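Local coordinates for protein MIPZ (PDB 2XJ9) that binds an ATP analogue and magnesium as a dimeric P-loop ATPase and probably positions the division plane as a nucleoid-binding cell division inhibitor, at residues R46-W58 and L227-V241. The protein carries 1 engineered substitution. Residues are numbered along the deposited sequence; the frame is centred on the assembly and turned at random.
Sequences RTSARFFENRRAW and LFPFGLTIADLSPQV
G231 lies directly against helix 47-62, its CA 4.0 Å from the CA of R55 and with positive phi, in a spot where a CB would run into the helix backbone. The ring of F51, with CG anti to the backbone N (chi1 179°), lies flat against the turn, and CA of G231 sits over one face, off toward the rim, a CH-pi contact 3.5 Å from the ring centroid. R55 runs past the carbonyl O of G231, extended from CG to NE, and ends in a two-pronged salt bridge: NH1 meets OD1 of D236 and NH2 meets OD2, each at 2.9 Å on the syn side, with guanidinium and carboxylate planes 45° apart. NH1 also donates to O of G231 at 3.2 Å, while OD1 of D236 takes the backbone N-H of T233 on its anti lone pair. OH of Y31 hydrogen-bonds OD2 of D236, and NH2 of R55 also donates to O of P67, so the buried charges are well satisfied. A leucine in place of R55 would probably leave the D236 carboxylate buried without its counter-charge and the G231 carbonyl without this donor. Farther along the helix, CB of F230 lies over the five-membered ring of W58 and CD1 of L232 over the six-membered ring; F230 and W58 form an offset edge-to-face pair, planes at 60°. At the other end, ND2 of N54 lies over one face of the F228 ring and gives a weak hydrogen bond to O of F228 at 3.3 Å, and CE1 of F228 lies 3.8 Å from CG2 of T47, the magnesium-site residue that starts the helix. In this parallel-sheet P-loop NTPase fold the contact joins the helix after strand 36-40 to the loop between strand 213-215 and helix 249-263, with helix 18-30 touching F51 and T233, and T47, N54 and F230 facing the second subunit at the dimer interface.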
loop_
_atom_site.group_PDB
_atom_site.type_symbol
_atom_site.label_atom_id
_atom_site.label_comp_id
_atom_site.label_asym_id
_atom_site.label_seq_id
_atom_site.Cartn_x
_atom_site.Cartn_y
_atom_site.Cartn_z
ATOM N N ARG A 46 -8.567 7.266 -5.180
ATOM C CA ARG A 46 -8.852 7.598 -6.556
ATOM C C ARG A 46 -7.591 7.952 -7.307
ATOM O O ARG A 46 -7.573 8.930 -8.064
ATOM C CB ARG A 46 -9.823 8.762 -6.607
ATOM C CG ARG A 46 -11.191 8.392 -6.136
ATOM C CD ARG A 46 -12.042 9.617 -5.927
ATOM N NE ARG A 46 -11.906 10.598 -7.006
ATOM C CZ ARG A 46 -12.392 10.432 -8.236
ATOM N NH1 ARG A 46 -13.028 9.305 -8.555
ATOM N NH2 ARG A 46 -12.224 11.385 -9.147
ATOM N N THR A 47 -6.544 7.150 -7.111
ATOM C CA THR A 47 -5.241 7.416 -7.743
ATOM C C THR A 47 -5.270 7.449 -9.292
ATOM O O THR A 47 -4.726 8.372 -9.915
ATOM C CB THR A 47 -4.164 6.410 -7.278
ATOM O OG1 THR A 47 -4.200 6.256 -5.848
ATOM C CG2 THR A 47 -2.779 6.855 -7.728
ATOM N N SER A 48 -5.891 6.449 -9.917
ATOM C CA SER A 48 -5.978 6.443 -11.375
ATOM C C SER A 48 -6.820 7.622 -11.839
ATOM O O SER A 48 -6.453 8.315 -12.778
ATOM C CB SER A 48 -6.567 5.144 -11.913
ATOM O OG SER A 48 -6.060 3.998 -11.263
ATOM N N ALA A 49 -7.947 7.861 -11.173
ATOM C CA ALA A 49 -8.801 9.015 -11.497
ATOM C C ALA A 49 -8.060 10.365 -11.352
ATOM O O ALA A 49 -8.113 11.228 -12.241
ATOM C CB ALA A 49 -10.055 8.989 -10.644
ATOM N N ARG A 50 -7.375 10.540 -10.225
ATOM C CA ARG A 50 -6.491 11.681 -10.024
ATOM C C ARG A 50 -5.428 11.775 -11.115
ATOM O O ARG A 50 -5.123 12.868 -11.578
ATOM C CB ARG A 50 -5.807 11.592 -8.654
ATOM C CG ARG A 50 -6.760 11.656 -7.447
ATOM C CD ARG A 50 -6.940 13.076 -6.890
ATOM N NE ARG A 50 -6.520 14.099 -7.848
ATOM C CZ ARG A 50 -5.414 14.831 -7.728
ATOM N NH1 ARG A 50 -5.099 15.728 -8.656
ATOM N NH2 ARG A 50 -4.622 14.670 -6.679
ATOM N N PHE A 51 -4.844 10.649 -11.519
ATOM C CA PHE A 51 -3.830 10.720 -12.553
ATOM C C PHE A 51 -4.378 11.447 -13.756
ATOM O O PHE A 51 -3.782 12.390 -14.244
ATOM C CB PHE A 51 -3.329 9.347 -12.975
ATOM C CG PHE A 51 -2.284 9.403 -14.060
ATOM C CD1 PHE A 51 -0.973 9.745 -13.763
ATOM C CD2 PHE A 51 -2.612 9.135 -15.378
ATOM C CE1 PHE A 51 -0.010 9.807 -14.772
ATOM C CE2 PHE A 51 -1.657 9.205 -16.392
ATOM C CZ PHE A 51 -0.362 9.537 -16.097
ATOM N N PHE A 52 -5.547 11.023 -14.212
ATOM C CA PHE A 52 -6.112 11.530 -15.459
ATOM C C PHE A 52 -6.774 12.900 -15.341
ATOM O O PHE A 52 -6.825 13.651 -16.313
ATOM C CB PHE A 52 -7.025 10.489 -16.106
ATOM C CG PHE A 52 -6.285 9.290 -16.607
ATOM C CD1 PHE A 52 -6.369 8.080 -15.955
ATOM C CD2 PHE A 52 -5.464 9.388 -17.716
ATOM C CE1 PHE A 52 -5.673 6.985 -16.412
ATOM C CE2 PHE A 52 -4.764 8.306 -18.179
ATOM C CZ PHE A 52 -4.865 7.101 -17.528
ATOM N N GLU A 53 -7.266 13.247 -14.159
ATOM C CA GLU A 53 -7.602 14.651 -13.921
ATOM C C GLU A 53 -6.380 15.572 -14.071
ATOM O O GLU A 53 -6.515 16.697 -14.546
ATOM C CB GLU A 53 -8.238 14.850 -12.554
ATOM C CG GLU A 53 -9.519 14.092 -12.382
ATOM C CD GLU A 53 -10.060 14.175 -10.973
ATOM O OE1 GLU A 53 -9.338 14.732 -10.092
ATOM O OE2 GLU A 53 -11.202 13.677 -10.766
ATOM N N ASN A 54 -5.199 15.095 -13.673
ATOM C CA ASN A 54 -3.980 15.871 -13.824
ATOM C C ASN A 54 -3.547 15.936 -15.280
ATOM O O ASN A 54 -2.954 16.924 -15.707
ATOM C CB ASN A 54 -2.839 15.293 -12.969
ATOM C CG ASN A 54 -3.150 15.298 -11.475
ATOM O OD1 ASN A 54 -3.852 16.174 -10.975
ATOM N ND2 ASN A 54 -2.620 14.308 -10.760
ATOM N N ARG A 55 -3.836 14.879 -16.037
ATOM C CA ARG A 55 -3.465 14.824 -17.447
ATOM C C ARG A 55 -4.303 15.824 -18.201
ATOM O O ARG A 55 -3.792 16.667 -18.944
ATOM C CB ARG A 55 -3.728 13.436 -18.000
ATOM C CG ARG A 55 -3.205 13.180 -19.410
ATOM C CD ARG A 55 -3.336 11.698 -19.712
ATOM N NE ARG A 55 -2.811 11.309 -21.006
ATOM C CZ ARG A 55 -1.619 10.761 -21.202
ATOM N NH1 ARG A 55 -0.813 10.549 -20.191
ATOM N NH2 ARG A 55 -1.222 10.429 -22.419
ATOM N N ARG A 56 -5.608 15.692 -18.007
ATOM C CA ARG A 56 -6.601 16.642 -18.470
ATOM C C ARG A 56 -6.144 18.079 -18.218
ATOM O O ARG A 56 -5.923 18.833 -19.152
ATOM C CB ARG A 56 -7.924 16.347 -17.743
ATOM C CG ARG A 56 -9.140 17.175 -18.163
ATOM C CD ARG A 56 -9.454 17.072 -19.659
ATOM N NE ARG A 56 -8.384 17.650 -20.467
ATOM C CZ ARG A 56 -8.477 17.906 -21.766
ATOM N NH1 ARG A 56 -7.441 18.425 -22.428
ATOM N NH2 ARG A 56 -9.608 17.637 -22.404
ATOM N N ALA A 57 -5.976 18.446 -16.948
ATOM C CA ALA A 57 -5.584 19.806 -16.577
ATOM C C ALA A 57 -4.255 20.246 -17.161
ATOM O O ALA A 57 -4.082 21.421 -17.463
ATOM C CB ALA A 57 -5.567 19.963 -15.082
ATOM N N TRP A 58 -3.321 19.310 -17.316
ATOM C CA TRP A 58 -1.992 19.628 -17.837
ATOM C C TRP A 58 -1.958 19.827 -19.366
ATOM O O TRP A 58 -1.535 20.884 -19.852
ATOM C CB TRP A 58 -0.980 18.563 -17.421
ATOM C CG TRP A 58 0.426 18.918 -17.807
ATOM C CD1 TRP A 58 1.328 19.606 -17.057
ATOM C CD2 TRP A 58 1.085 18.611 -19.041
ATOM N NE1 TRP A 58 2.508 19.744 -17.737
ATOM C CE2 TRP A 58 2.387 19.147 -18.961
ATOM C CE3 TRP A 58 0.705 17.936 -20.203
ATOM C CZ2 TRP A 58 3.310 19.026 -19.995
ATOM C CZ3 TRP A 58 1.625 17.817 -21.233
ATOM C CH2 TRP A 58 2.915 18.356 -21.120
ATOM N N LEU A 227 6.160 11.429 -12.622
ATOM C CA LEU A 227 5.326 12.234 -13.513
ATOM C C LEU A 227 3.857 12.303 -13.083
ATOM O O LEU A 227 3.019 12.911 -13.762
ATOM C CB LEU A 227 5.436 11.717 -14.943
ATOM C CG LEU A 227 6.851 11.750 -15.495
ATOM C CD1 LEU A 227 6.943 11.025 -16.826
ATOM C CD2 LEU A 227 7.269 13.194 -15.632
ATOM N N PHE A 228 3.541 11.699 -11.948
ATOM C CA PHE A 228 2.156 11.658 -11.503
ATOM C C PHE A 228 1.501 13.025 -11.418
ATOM O O PHE A 228 0.334 13.175 -11.734
ATOM C CB PHE A 228 2.048 10.956 -10.165
ATOM C CG PHE A 228 0.703 11.083 -9.521
ATOM C CD1 PHE A 228 -0.267 10.112 -9.710
ATOM C CD2 PHE A 228 0.407 12.161 -8.698
ATOM C CE1 PHE A 228 -1.500 10.218 -9.085
ATOM C CE2 PHE A 228 -0.845 12.273 -8.079
ATOM C CZ PHE A 228 -1.788 11.305 -8.278
ATOM N N PRO A 229 2.239 14.032 -10.961
ATOM C CA PRO A 229 1.560 15.332 -10.833
ATOM C C PRO A 229 1.090 15.912 -12.174
ATOM O O PRO A 229 0.199 16.760 -12.187
ATOM C CB PRO A 229 2.634 16.228 -10.196
ATOM C CG PRO A 229 3.539 15.270 -9.490
ATOM C CD PRO A 229 3.560 14.013 -10.309
ATOM N N PHE A 230 1.679 15.459 -13.278
ATOM C CA PHE A 230 1.345 15.982 -14.599
ATOM C C PHE A 230 0.364 15.075 -15.310
ATOM O O PHE A 230 -0.229 15.452 -16.315
ATOM C CB PHE A 230 2.590 16.078 -15.458
ATOM C CG PHE A 230 3.718 16.811 -14.807
ATOM C CD1 PHE A 230 4.925 16.180 -14.579
ATOM C CD2 PHE A 230 3.570 18.127 -14.417
ATOM C CE1 PHE A 230 5.959 16.852 -13.989
ATOM C CE2 PHE A 230 4.605 18.800 -13.824
ATOM C CZ PHE A 230 5.798 18.162 -13.612
ATOM N N GLY A 231 0.200 13.872 -14.781
ATOM C CA GLY A 231 -0.618 12.882 -15.437
ATOM C C GLY A 231 0.036 12.508 -16.742
ATOM O O GLY A 231 -0.590 12.571 -17.761
ATOM N N LEU A 232 1.311 12.143 -16.697
ATOM C CA LEU A 232 2.027 11.658 -17.862
ATOM C C LEU A 232 2.769 10.369 -17.491
ATOM O O LEU A 232 2.899 10.039 -16.307
ATOM C CB LEU A 232 3.034 12.705 -18.331
ATOM C CG LEU A 232 2.654 14.168 -18.607
ATOM C CD1 LEU A 232 3.908 15.017 -18.836
ATOM C CD2 LEU A 232 1.732 14.281 -19.795
ATOM N N THR A 233 3.260 9.645 -18.498
ATOM C CA THR A 233 4.088 8.456 -18.267
ATOM C C THR A 233 5.253 8.430 -19.263
ATOM O O THR A 233 5.363 9.329 -20.095
ATOM C CB THR A 233 3.259 7.165 -18.408
ATOM O OG1 THR A 233 3.091 6.860 -19.791
ATOM C CG2 THR A 233 1.895 7.332 -17.780
ATOM N N ILE A 234 6.122 7.420 -19.184
ATOM C CA ILE A 234 7.234 7.311 -20.140
ATOM C C ILE A 234 6.729 7.267 -21.580
ATOM O O ILE A 234 7.376 7.774 -22.502
ATOM C CB ILE A 234 8.113 6.044 -19.939
ATOM C CG1 ILE A 234 7.612 5.200 -18.784
ATOM C CG2 ILE A 234 9.560 6.412 -19.767
ATOM C CD1 ILE A 234 6.427 4.366 -19.149
ATOM N N ALA A 235 5.582 6.627 -21.768
ATOM C CA ALA A 235 5.012 6.465 -23.085
ATOM C C ALA A 235 4.672 7.812 -23.727
ATOM O O ALA A 235 4.363 7.872 -24.908
ATOM C CB ALA A 235 3.784 5.591 -22.998
ATOM N N ASP A 236 4.736 8.888 -22.948
ATOM C CA ASP A 236 4.430 10.224 -23.445
ATOM C C ASP A 236 5.671 11.027 -23.801
ATOM O O ASP A 236 5.573 12.106 -24.375
ATOM C CB ASP A 236 3.673 11.009 -22.391
ATOM C CG ASP A 236 2.282 10.522 -22.204
ATOM O OD1 ASP A 236 1.942 10.160 -21.061
ATOM O OD2 ASP A 236 1.528 10.513 -23.196
ATOM N N LEU A 237 6.840 10.518 -23.445
ATOM C CA LEU A 237 8.035 11.343 -23.491
ATOM C C LEU A 237 8.769 11.380 -24.823
ATOM O O LEU A 237 9.942 11.031 -24.924
ATOM C CB LEU A 237 8.975 11.018 -22.337
ATOM C CG LEU A 237 8.337 11.301 -20.980
ATOM C CD1 LEU A 237 9.347 11.042 -19.890
ATOM C CD2 LEU A 237 7.828 12.717 -20.926
ATOM N N SER A 238 8.079 11.947 -25.808
ATOM C CA SER A 238 8.697 12.407 -27.045
ATOM C C SER A 238 9.372 13.778 -26.872
ATOM O O SER A 238 9.163 14.462 -25.871
ATOM C CB SER A 238 7.637 12.527 -28.132
ATOM O OG SER A 238 6.816 13.656 -27.880
ATOM N N PRO A 239 10.172 14.181 -27.872
ATOM C CA PRO A 239 10.833 15.479 -28.015
ATOM C C PRO A 239 9.949 16.671 -27.629
ATOM O O PRO A 239 10.468 17.656 -27.088
ATOM C CB PRO A 239 11.122 15.542 -29.514
ATOM C CG PRO A 239 11.302 14.133 -29.929
ATOM C CD PRO A 239 10.451 13.297 -29.020
ATOM N N GLN A 240 8.651 16.592 -27.919
ATOM C CA GLN A 240 7.729 17.702 -27.649
ATOM C C GLN A 240 7.352 17.765 -26.173
ATOM O O GLN A 240 7.307 18.839 -25.564
ATOM C CB GLN A 240 6.452 17.571 -28.489
ATOM C CG GLN A 240 6.685 17.354 -29.984
ATOM C CD GLN A 240 6.575 15.889 -30.395
ATOM O OE1 GLN A 240 5.480 15.310 -30.403
ATOM N NE2 GLN A 240 7.709 15.283 -30.735
ATOM N N VAL A 241 7.074 16.593 -25.611
ATOM C CA VAL A 241 6.715 16.458 -24.209
ATOM C C VAL A 241 7.961 16.181 -23.378
ATOM O O VAL A 241 8.543 15.093 -23.457
ATOM C CB VAL A 241 5.735 15.290 -24.013
ATOM C CG1 VAL A 241 5.294 15.205 -22.565
ATOM C CG2 VAL A 241 4.537 15.440 -24.939
#